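Local coordinates for StiE protein (Stigmatella aurantiaca, PDB 6ECX) that supplies an S-adenosylmethionine-dependent O-methyltransferase domain to a modular polyketide synthase, at residues W40-I46 and E237-H243; R78-R82 and V229-D233; M191-N197 and S211-W217. All coordinates share one frame; numbering follows the deposited sequence.

Interaction 1. Residues W40-I46 and E237-H243; sequences WGVFQEI and EVANCLH
One face of the Phe43 ring is covered by Cys241, whose CA stands 4.0 Å from the ring centroid in a CH-pi contact offset toward the rim. The Cys241 SG lies obliquely, nearest to CE1, in a sulfur-aromatic contact. It gets there because SG is anti to the backbone N (chi1 180°). Arg68, from helix 64-80, makes a cation-pi contact with the same ring. The His243 ring has the CD1 methyl of Ile46 over the centre of one face, 3.6 Å from the centroid. The CG2 branch of Ile46 reaches His243 CD2.

The loop 40-46 is also hydrogen-bonded to helix 235-242. Phe43 N donates to Glu237 O at 3.1 Å. Cys241 N meets that oxygen from the opposite face of its plane, so the loop bond is added to a helical one. Asn240 ND2 donates to Phe43 O at 3.1 Å, with the oxygen close to its amide plane. Asn240 OD1 accepts from Arg279 and His243 ND1 bonds to Tyr275 OH, both on helix 263-280. Two waters meet at Gln44 O: one also bonds Glu237 OE2, the other Asn240 ND2. The Asn240 amide therefore has partners at both ends, which fixes its rotation. The two direct hydrogen bonds between this loop, close in sequence to the S-adenosylmethionine-binding Leu38, and the helix join neutral groups, while the Glu237 carboxylate is reached through water.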
loop_
_atom_site.group_PDB
_atom_site.type_symbol
_atom_site.label_atom_id
_atom_site.label_comp_id
_atom_site.label_asym_id
_atom_site.label_seq_id
_atom_site.Cartn_x
_atom_site.Cartn_y
_atom_site.Cartn_z
ATOM N N TRP A 40 1.067 -7.011 4.029
ATOM C CA TRP A 40 0.909 -8.433 4.295
ATOM C C TRP A 40 -0.327 -8.937 3.564
ATOM O O TRP A 40 -1.408 -8.352 3.699
ATOM C CB TRP A 40 0.872 -8.659 5.806
ATOM C CG TRP A 40 2.171 -8.159 6.427
ATOM C CD1 TRP A 40 3.387 -8.774 6.363
ATOM C CD2 TRP A 40 2.392 -6.920 7.133
ATOM N NE1 TRP A 40 4.342 -8.020 7.001
ATOM C CE2 TRP A 40 3.759 -6.879 7.484
ATOM C CE3 TRP A 40 1.566 -5.855 7.517
ATOM C CZ2 TRP A 40 4.317 -5.818 8.199
ATOM C CZ3 TRP A 40 2.127 -4.800 8.226
ATOM C CH2 TRP A 40 3.487 -4.792 8.559
ATOM N N GLY A 41 -0.166 -10.041 2.818
ATOM C CA GLY A 41 -0.857 -10.218 1.551
ATOM C C GLY A 41 -2.032 -11.154 1.323
ATOM O O GLY A 41 -2.836 -11.426 2.215
ATOM N N VAL A 42 -2.135 -11.634 0.083
ATOM C CA VAL A 42 -3.348 -12.240 -0.456
ATOM C C VAL A 42 -3.299 -13.750 -0.239
ATOM O O VAL A 42 -2.531 -14.463 -0.894
ATOM C CB VAL A 42 -3.522 -11.886 -1.943
ATOM C CG1 VAL A 42 -4.605 -12.728 -2.599
ATOM C CG2 VAL A 42 -3.834 -10.403 -2.097
ATOM N N PHE A 43 -4.108 -14.237 0.695
ATOM C CA PHE A 43 -4.369 -15.664 0.854
ATOM C C PHE A 43 -5.661 -15.974 0.107
ATOM O O PHE A 43 -6.737 -15.526 0.512
ATOM C CB PHE A 43 -4.494 -16.053 2.329
ATOM C CG PHE A 43 -3.177 -16.351 3.014
ATOM C CD1 PHE A 43 -2.091 -15.513 2.868
ATOM C CD2 PHE A 43 -3.045 -17.460 3.834
ATOM C CE1 PHE A 43 -0.889 -15.784 3.505
ATOM C CE2 PHE A 43 -1.841 -17.725 4.478
ATOM C CZ PHE A 43 -0.766 -16.891 4.307
ATOM N N GLN A 44 -5.557 -16.736 -0.987
ATOM C CA GLN A 44 -6.754 -17.070 -1.754
ATOM C C GLN A 44 -7.738 -17.862 -0.901
ATOM O O GLN A 44 -8.960 -17.700 -1.031
ATOM C CB GLN A 44 -6.382 -17.848 -3.022
ATOM C CG GLN A 44 -5.416 -17.124 -3.964
ATOM C CD GLN A 44 -3.958 -17.467 -3.690
ATOM O OE1 GLN A 44 -3.603 -17.903 -2.593
ATOM N NE2 GLN A 44 -3.107 -17.279 -4.698
ATOM N N GLU A 45 -7.222 -18.711 -0.012
ATOM C CA GLU A 45 -8.032 -19.440 0.954
ATOM C C GLU A 45 -7.318 -19.446 2.300
ATOM O O GLU A 45 -6.103 -19.242 2.384
ATOM C CB GLU A 45 -8.310 -20.888 0.506
ATOM C CG GLU A 45 -9.210 -21.024 -0.715
ATOM C CD GLU A 45 -10.612 -20.480 -0.485
ATOM O OE1 GLU A 45 -11.054 -20.448 0.686
ATOM O OE2 GLU A 45 -11.268 -20.080 -1.476
ATOM N N ILE A 46 -8.096 -19.664 3.362
ATOM C CA ILE A 46 -7.510 -19.946 4.666
ATOM C C ILE A 46 -6.661 -21.204 4.557
ATOM O O ILE A 46 -7.099 -22.223 4.010
ATOM C CB ILE A 46 -8.612 -20.103 5.727
ATOM C CG1 ILE A 46 -9.288 -18.755 6.006
ATOM C CG2 ILE A 46 -8.056 -20.756 7.009
ATOM C CD1 ILE A 46 -10.616 -18.885 6.729
ATOM N N GLU A 237 -9.199 -11.819 1.115
ATOM C CA GLU A 237 -7.946 -12.556 1.068
ATOM C C GLU A 237 -6.934 -12.011 2.060
ATOM O O GLU A 237 -6.093 -12.765 2.564
ATOM C CB GLU A 237 -7.370 -12.514 -0.349
ATOM C CG GLU A 237 -8.213 -13.305 -1.361
ATOM C CD GLU A 237 -9.531 -12.627 -1.706
ATOM O OE1 GLU A 237 -9.589 -11.379 -1.663
ATOM O OE2 GLU A 237 -10.509 -13.343 -2.021
ATOM N N VAL A 238 -6.976 -10.705 2.316
ATOM C CA VAL A 238 -6.168 -10.139 3.388
ATOM C C VAL A 238 -6.643 -10.675 4.734
ATOM O O VAL A 238 -5.836 -11.080 5.586
ATOM C CB VAL A 238 -6.225 -8.601 3.306
ATOM C CG1 VAL A 238 -5.866 -7.977 4.629
ATOM C CG2 VAL A 238 -5.274 -8.116 2.219
ATOM N N ALA A 239 -7.962 -10.736 4.926
ATOM C CA ALA A 239 -8.509 -11.308 6.159
ATOM C C ALA A 239 -8.157 -12.789 6.278
ATOM O O ALA A 239 -7.920 -13.291 7.382
ATOM C CB ALA A 239 -10.026 -11.103 6.209
ATOM N N ASN A 240 -8.121 -13.508 5.149
ATOM C CA ASN A 240 -7.657 -14.895 5.177
ATOM C C ASN A 240 -6.223 -14.988 5.684
ATOM O O ASN A 240 -5.850 -15.973 6.333
ATOM C CB ASN A 240 -7.740 -15.524 3.786
ATOM C CG ASN A 240 -9.154 -15.849 3.362
ATOM O OD1 ASN A 240 -10.085 -15.880 4.176
ATOM N ND2 ASN A 240 -9.321 -16.113 2.070
ATOM N N CYS A 241 -5.393 -13.989 5.368
ATOM C CA CYS A 241 -4.009 -14.018 5.831
ATOM C C CYS A 241 -3.939 -13.876 7.347
ATOM O O CYS A 241 -3.117 -14.528 8.004
ATOM C CB CYS A 241 -3.197 -12.916 5.139
ATOM S SG CYS A 241 -1.456 -12.841 5.641
ATOM N N LEU A 242 -4.809 -13.043 7.921
ATOM C CA LEU A 242 -4.823 -12.773 9.353
ATOM C C LEU A 242 -5.627 -13.795 10.143
ATOM O O LEU A 242 -5.631 -13.730 11.376
ATOM C CB LEU A 242 -5.383 -11.371 9.613
ATOM C CG LEU A 242 -4.616 -10.259 8.903
ATOM C CD1 LEU A 242 -5.239 -8.905 9.185
ATOM C CD2 LEU A 242 -3.168 -10.295 9.357
ATOM N N HIS A 243 -6.288 -14.733 9.468
ATOM C CA HIS A 243 -7.129 -15.713 10.149
ATOM C C HIS A 243 -6.310 -16.570 11.113
ATOM O O HIS A 243 -5.303 -17.172 10.730
ATOM C CB HIS A 243 -7.832 -16.593 9.114
ATOM C CG HIS A 243 -8.906 -17.456 9.688
ATOM N ND1 HIS A 243 -10.144 -16.964 10.043
ATOM C CD2 HIS A 243 -8.928 -18.779 9.977
ATOM C CE1 HIS A 243 -10.882 -17.947 10.530
ATOM N NE2 HIS A 243 -10.168 -19.058 10.499
HETATM O O HOH W 1 -9.989 -16.001 -2.795
HETATM O O HOH W 2 -11.424 -17.651 0.699
#

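Interaction 2. Residues R78-R82 and V229-D233; sequences RVLFR and VDAVD
Arg82 and Asp230 both place CG between the backbone N and the carbonyl carbon (chi1 61° and 77°), and the arginine then runs extended to NE. Their charged ends meet in a salt bridge between Arg82, two residues past helix 64-80, and a classic beta bulge, where Val229 and Asp230 both face His289. The bulge lies in strand 226-233 of the mixed sheet of this Rossmann-like methyltransferase domain. Arg82 NH2 donates to Asp230 OD1 at 3.0 Å, meeting the oxygen from above the carboxylate plane. The second bond, from NE to OD2, is weak. The guanidinium and carboxylate planes are 54° apart, so the two groups do not lie flat against each other. Val232 CG2 sits over one face of the guanidinium, toward its rim. Val79 turns toward the strand and its CG1 packs on Val232 CG1 at 4.0 Å.

The guanidinium has further partners. NH2 also donates to Leu287 O on the adjacent strand 283-292, so Arg82 bridges two strands. NH1 turns back and donates to Val79 O at 2.8 Å, almost in the guanidinium plane. Arg82 N reaches this oxygen from the other face of the carbonyl.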
loop_
_atom_site.group_PDB
_atom_site.type_symbol
_atom_site.label_atom_id
_atom_site.label_comp_id
_atom_site.label_asym_id
_atom_site.label_seq_id
_atom_site.Cartn_x
_atom_site.Cartn_y
_atom_site.Cartn_z
ATOM N N ARG A 78 1.370 -8.465 -7.493
ATOM C CA ARG A 78 0.959 -8.854 -8.840
ATOM C C ARG A 78 -0.361 -8.186 -9.206
ATOM O O ARG A 78 -0.496 -7.612 -10.290
ATOM C CB ARG A 78 0.850 -10.380 -8.953
ATOM C CG ARG A 78 0.652 -10.895 -10.392
ATOM C CD ARG A 78 0.492 -12.420 -10.432
ATOM N NE ARG A 78 -0.759 -12.837 -9.800
ATOM C CZ ARG A 78 -1.894 -13.049 -10.459
ATOM N NH1 ARG A 78 -1.934 -12.895 -11.777
ATOM N NH2 ARG A 78 -2.988 -13.406 -9.800
ATOM N N VAL A 79 -1.316 -8.174 -8.275
ATOM C CA VAL A 79 -2.613 -7.559 -8.550
ATOM C C VAL A 79 -2.500 -6.034 -8.599
ATOM O O VAL A 79 -3.100 -5.384 -9.469
ATOM C CB VAL A 79 -3.655 -8.017 -7.520
ATOM C CG1 VAL A 79 -5.018 -7.403 -7.840
ATOM C CG2 VAL A 79 -3.737 -9.543 -7.496
ATOM N N LEU A 80 -1.734 -5.440 -7.671
ATOM C CA LEU A 80 -1.505 -3.994 -7.685
ATOM C C LEU A 80 -0.969 -3.498 -9.023
ATOM O O LEU A 80 -1.325 -2.404 -9.472
ATOM C CB LEU A 80 -0.526 -3.606 -6.576
ATOM C CG LEU A 80 -1.145 -3.376 -5.200
ATOM C CD1 LEU A 80 -0.093 -3.536 -4.093
ATOM C CD2 LEU A 80 -1.730 -1.969 -5.194
ATOM N N PHE A 81 -0.072 -4.255 -9.643
ATOM C CA PHE A 81 0.576 -3.841 -10.883
ATOM C C PHE A 81 -0.117 -4.403 -12.119
ATOM O O PHE A 81 0.464 -4.365 -13.199
ATOM C CB PHE A 81 2.041 -4.287 -10.890
ATOM C CG PHE A 81 2.958 -3.412 -10.084
ATOM C CD1 PHE A 81 3.642 -2.362 -10.683
ATOM C CD2 PHE A 81 3.171 -3.668 -8.736
ATOM C CE1 PHE A 81 4.508 -1.569 -9.940
ATOM C CE2 PHE A 81 4.035 -2.891 -7.990
ATOM C CZ PHE A 81 4.704 -1.839 -8.580
ATOM N N ARG A 82 -1.336 -4.945 -11.972
ATOM C CA ARG A 82 -1.979 -5.712 -13.036
ATOM C C ARG A 82 -2.021 -4.974 -14.371
ATOM O O ARG A 82 -1.967 -5.605 -15.434
ATOM C CB ARG A 82 -3.409 -6.083 -12.615
ATOM C CG ARG A 82 -4.312 -4.855 -12.363
ATOM C CD ARG A 82 -5.561 -5.279 -11.570
ATOM N NE ARG A 82 -6.410 -4.131 -11.239
ATOM C CZ ARG A 82 -6.210 -3.324 -10.196
ATOM N NH1 ARG A 82 -5.188 -3.531 -9.365
ATOM N NH2 ARG A 82 -7.035 -2.309 -9.976
ATOM N N VAL A 229 -9.426 4.221 -12.634
ATOM C CA VAL A 229 -9.652 3.330 -13.781
ATOM C C VAL A 229 -10.301 2.022 -13.349
ATOM O O VAL A 229 -11.274 1.577 -13.961
ATOM C CB VAL A 229 -8.323 3.077 -14.530
ATOM C CG1 VAL A 229 -8.511 1.998 -15.640
ATOM C CG2 VAL A 229 -7.781 4.374 -15.112
ATOM N N ASP A 230 -9.785 1.380 -12.286
ATOM C CA ASP A 230 -10.511 0.274 -11.667
ATOM C C ASP A 230 -9.878 -0.035 -10.319
ATOM O O ASP A 230 -8.841 0.528 -9.946
ATOM C CB ASP A 230 -10.555 -0.980 -12.542
ATOM C CG ASP A 230 -9.268 -1.747 -12.528
ATOM O OD1 ASP A 230 -8.201 -1.108 -12.489
ATOM O OD2 ASP A 230 -9.320 -2.991 -12.556
ATOM N N ALA A 231 -10.515 -0.955 -9.603
ATOM C CA ALA A 231 -10.155 -1.241 -8.221
ATOM C C ALA A 231 -10.512 -2.687 -7.911
ATOM O O ALA A 231 -11.591 -3.151 -8.288
ATOM C CB ALA A 231 -10.877 -0.281 -7.270
ATOM N N VAL A 232 -9.582 -3.407 -7.287
ATOM C CA VAL A 232 -9.794 -4.787 -6.860
ATOM C C VAL A 232 -9.891 -4.819 -5.334
ATOM O O VAL A 232 -9.041 -4.253 -4.633
ATOM C CB VAL A 232 -8.673 -5.710 -7.375
ATOM C CG1 VAL A 232 -8.820 -7.119 -6.788
ATOM C CG2 VAL A 232 -8.708 -5.794 -8.917
ATOM N N ASP A 233 -10.920 -5.491 -4.828
ATOM C CA ASP A 233 -11.178 -5.613 -3.402
ATOM C C ASP A 233 -10.583 -6.939 -2.935
ATOM O O ASP A 233 -11.092 -8.013 -3.277
ATOM C CB ASP A 233 -12.680 -5.544 -3.148
ATOM C CG ASP A 233 -13.035 -5.575 -1.679
ATOM O OD1 ASP A 233 -12.148 -5.736 -0.824
ATOM O OD2 ASP A 233 -14.234 -5.448 -1.383
#

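Interaction 3. Residues M191-N197 and S211-W217; sequences MADFVAN and SSTREQW
Trp217 lays its indole along strand 187-196 and meets the carbonyl oxygen of Phe194 at the ring edge. CG is turned away from the carbonyl carbon (chi1 -75°), which brings the indole to the strand so that NE1 donates to Phe194 O at 3.0 Å. The oxygen is close to the ring plane. Val195 CG2 packs near CD1 and NE1, and Asp193 CG approaches CZ2. The Met191 and Trp217 side chains come from opposite directions. The methionine is extended at chi2 and bends at chi3 (33°), which brings CE to 3.9 Å from Trp217 CZ3.

The backbones join through Ala196 N, which donates to Ser212 O at 2.9 Å. Arg214 stretches from CG to NE past Val195 CG1, and NH1 donates to Asn197 OD1 at 2.7 Å. The amide and guanidinium planes are 43° apart. A water links Ala196 O with Arg214 N and NH1. A second water joins Asp193 OD1 and Ser212 OG.

Helix 214-222 begins with a capping box. Gln216 N donates to the N-cap Thr213 OG1, and Thr213 N donates to Gln216 OE1 at 3.1 Å, in the carbonyl plane and on a lone pair. Ser211 N shares this amide oxygen.

The contact lies at the C-terminal end of the strand. Asp193 OD1 accepts from Phe194 N and bonds Tyr16 of helix 11-19, while OD2 accepts from Gly167 N. Phe288 of the neighbouring strand 283-292 and Phe309 of helix 298-309 pack on Trp217, and Ile12 of helix 11-19 touches Phe194, Ala196 and Ser212.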
loop_
_atom_site.group_PDB
_atom_site.type_symbol
_atom_site.label_atom_id
_atom_site.label_comp_id
_atom_site.label_asym_id
_atom_site.label_seq_id
_atom_site.Cartn_x
_atom_site.Cartn_y
_atom_site.Cartn_z
ATOM N N MET A 191 -2.236 2.347 -5.785
ATOM C CA MET A 191 -2.268 2.489 -4.344
ATOM C C MET A 191 -2.943 1.279 -3.740
ATOM O O MET A 191 -3.841 0.687 -4.342
ATOM C CB MET A 191 -3.026 3.740 -3.909
ATOM C CG MET A 191 -2.261 5.018 -4.074
ATOM S SD MET A 191 -3.340 6.382 -3.649
ATOM C CE MET A 191 -4.359 5.659 -2.374
ATOM N N ALA A 192 -2.466 0.894 -2.561
ATOM C CA ALA A 192 -3.189 -0.004 -1.680
ATOM C C ALA A 192 -3.596 0.814 -0.464
ATOM O O ALA A 192 -2.745 1.467 0.153
ATOM C CB ALA A 192 -2.323 -1.204 -1.279
ATOM N N ASP A 193 -4.889 0.815 -0.154
ATOM C CA ASP A 193 -5.376 1.578 0.987
ATOM C C ASP A 193 -6.797 1.134 1.317
ATOM O O ASP A 193 -7.362 0.245 0.672
ATOM C CB ASP A 193 -5.299 3.083 0.741
ATOM C CG ASP A 193 -4.787 3.832 1.963
ATOM O OD1 ASP A 193 -5.338 3.616 3.053
ATOM O OD2 ASP A 193 -3.817 4.601 1.840
ATOM N N PHE A 194 -7.350 1.749 2.355
ATOM C CA PHE A 194 -8.642 1.368 2.904
ATOM C C PHE A 194 -9.744 2.313 2.453
ATOM O O PHE A 194 -9.543 3.529 2.366
ATOM C CB PHE A 194 -8.597 1.359 4.426
ATOM C CG PHE A 194 -7.712 0.304 4.980
ATOM C CD1 PHE A 194 -8.193 -0.984 5.179
ATOM C CD2 PHE A 194 -6.396 0.589 5.296
ATOM C CE1 PHE A 194 -7.371 -1.970 5.688
ATOM C CE2 PHE A 194 -5.567 -0.389 5.818
ATOM C CZ PHE A 194 -6.053 -1.669 6.014
ATOM N N VAL A 195 -10.916 1.738 2.203
ATOM C CA VAL A 195 -12.149 2.472 1.959
ATOM C C VAL A 195 -13.095 2.154 3.112
ATOM O O VAL A 195 -13.365 0.978 3.394
ATOM C CB VAL A 195 -12.773 2.089 0.605
ATOM C CG1 VAL A 195 -14.161 2.720 0.465
ATOM C CG2 VAL A 195 -11.860 2.508 -0.560
ATOM N N ALA A 196 -13.580 3.186 3.798
ATOM C CA ALA A 196 -14.599 2.992 4.823
ATOM C C ALA A 196 -15.981 2.949 4.180
ATOM O O ALA A 196 -16.329 3.832 3.398
ATOM C CB ALA A 196 -14.548 4.112 5.858
ATOM N N ASN A 197 -16.778 1.942 4.532
ATOM C CA ASN A 197 -18.065 1.716 3.887
ATOM C C ASN A 197 -19.251 2.206 4.715
ATOM O O ASN A 197 -20.383 1.789 4.457
ATOM C CB ASN A 197 -18.231 0.231 3.568
ATOM C CG ASN A 197 -17.134 -0.295 2.673
ATOM O OD1 ASN A 197 -16.768 0.341 1.682
ATOM N ND2 ASN A 197 -16.592 -1.458 3.020
ATOM N N SER A 211 -12.403 10.485 6.462
ATOM C CA SER A 211 -12.916 9.205 6.933
ATOM C C SER A 211 -12.713 8.086 5.921
ATOM O O SER A 211 -13.244 6.986 6.117
ATOM C CB SER A 211 -14.404 9.330 7.271
ATOM O OG SER A 211 -14.641 10.427 8.137
ATOM N N SER A 212 -11.987 8.353 4.830
ATOM C CA SER A 212 -11.641 7.342 3.828
ATOM C C SER A 212 -12.864 6.801 3.095
ATOM O O SER A 212 -12.844 5.672 2.612
ATOM C CB SER A 212 -10.846 6.186 4.448
ATOM O OG SER A 212 -9.728 6.650 5.185
ATOM N N THR A 213 -13.941 7.579 3.003
ATOM C CA THR A 213 -15.099 7.110 2.258
ATOM C C THR A 213 -14.824 7.173 0.751
ATOM O O THR A 213 -13.860 7.787 0.281
ATOM C CB THR A 213 -16.350 7.932 2.600
ATOM O OG1 THR A 213 -16.126 9.301 2.244
ATOM C CG2 THR A 213 -16.689 7.849 4.098
ATOM N N ARG A 214 -15.682 6.501 -0.019
ATOM C CA ARG A 214 -15.611 6.627 -1.474
ATOM C C ARG A 214 -15.659 8.093 -1.899
ATOM O O ARG A 214 -14.834 8.555 -2.695
ATOM C CB ARG A 214 -16.758 5.853 -2.122
ATOM C CG ARG A 214 -16.626 4.355 -2.101
ATOM C CD ARG A 214 -17.999 3.708 -2.339
ATOM N NE ARG A 214 -17.840 2.309 -2.724
ATOM C CZ ARG A 214 -17.705 1.310 -1.861
ATOM N NH1 ARG A 214 -17.734 1.553 -0.555
ATOM N NH2 ARG A 214 -17.556 0.069 -2.306
ATOM N N GLU A 215 -16.622 8.849 -1.358
ATOM C CA GLU A 215 -16.787 10.238 -1.768
ATOM C C GLU A 215 -15.566 11.066 -1.415
ATOM O O GLU A 215 -15.181 11.969 -2.164
ATOM C CB GLU A 215 -18.040 10.827 -1.119
ATOM C CG GLU A 215 -18.228 12.302 -1.387
ATOM C CD GLU A 215 -19.654 12.750 -1.145
ATOM O OE1 GLU A 215 -20.235 13.413 -2.035
ATOM O OE2 GLU A 215 -20.196 12.416 -0.070
ATOM N N GLN A 216 -14.926 10.754 -0.291
ATOM C CA GLN A 216 -13.757 11.517 0.121
ATOM C C GLN A 216 -12.563 11.214 -0.765
ATOM O O GLN A 216 -11.884 12.139 -1.224
ATOM C CB GLN A 216 -13.448 11.234 1.585
ATOM C CG GLN A 216 -14.372 11.985 2.510
ATOM C CD GLN A 216 -14.131 11.613 3.952
ATOM O OE1 GLN A 216 -13.997 10.437 4.279
ATOM N NE2 GLN A 216 -14.065 12.615 4.823
ATOM N N TRP A 217 -12.300 9.930 -1.044
ATOM C CA TRP A 217 -11.279 9.585 -2.037
ATOM C C TRP A 217 -11.581 10.231 -3.385
ATOM O O TRP A 217 -10.679 10.748 -4.051
ATOM C CB TRP A 217 -11.176 8.071 -2.232
ATOM C CG TRP A 217 -10.478 7.299 -1.124
ATOM C CD1 TRP A 217 -11.029 6.339 -0.327
ATOM C CD2 TRP A 217 -9.104 7.407 -0.724
ATOM N NE1 TRP A 217 -10.089 5.844 0.551
ATOM C CE2 TRP A 217 -8.903 6.487 0.335
ATOM C CE3 TRP A 217 -8.029 8.197 -1.142
ATOM C CZ2 TRP A 217 -7.670 6.337 0.976
ATOM C CZ3 TRP A 217 -6.797 8.044 -0.504
ATOM C CH2 TRP A 217 -6.632 7.120 0.544
HETATM O O HOH W 3 -7.476 5.162 4.384
HETATM O O HOH W 4 -17.545 4.372 1.061
#

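From the N terminus, loop 40-46 comes first; its partner, helix 235-242, follows about 190 residues later, so interaction 1 closes the longest loop. Helix 64-80 is next, and residues 78-82 meet strand 226-233 in interaction 2, nested within that loop. Strand 187-196, a partly unmodelled loop and helix 214-222 come after; interaction 3 closes that short loop inside both. None cross. Strand 226-233 leads directly into helix 235-242, linking interactions 2 and 1. Interactions 2 and 3 reach the same sheet and touch where Leu80 CD2 packs on Met191 O. Interaction 1 ties loop 40-46 to a helix; interactions 2 and 3 tie the region of helix 64-80 and the start of helix 214-222 to the sheet.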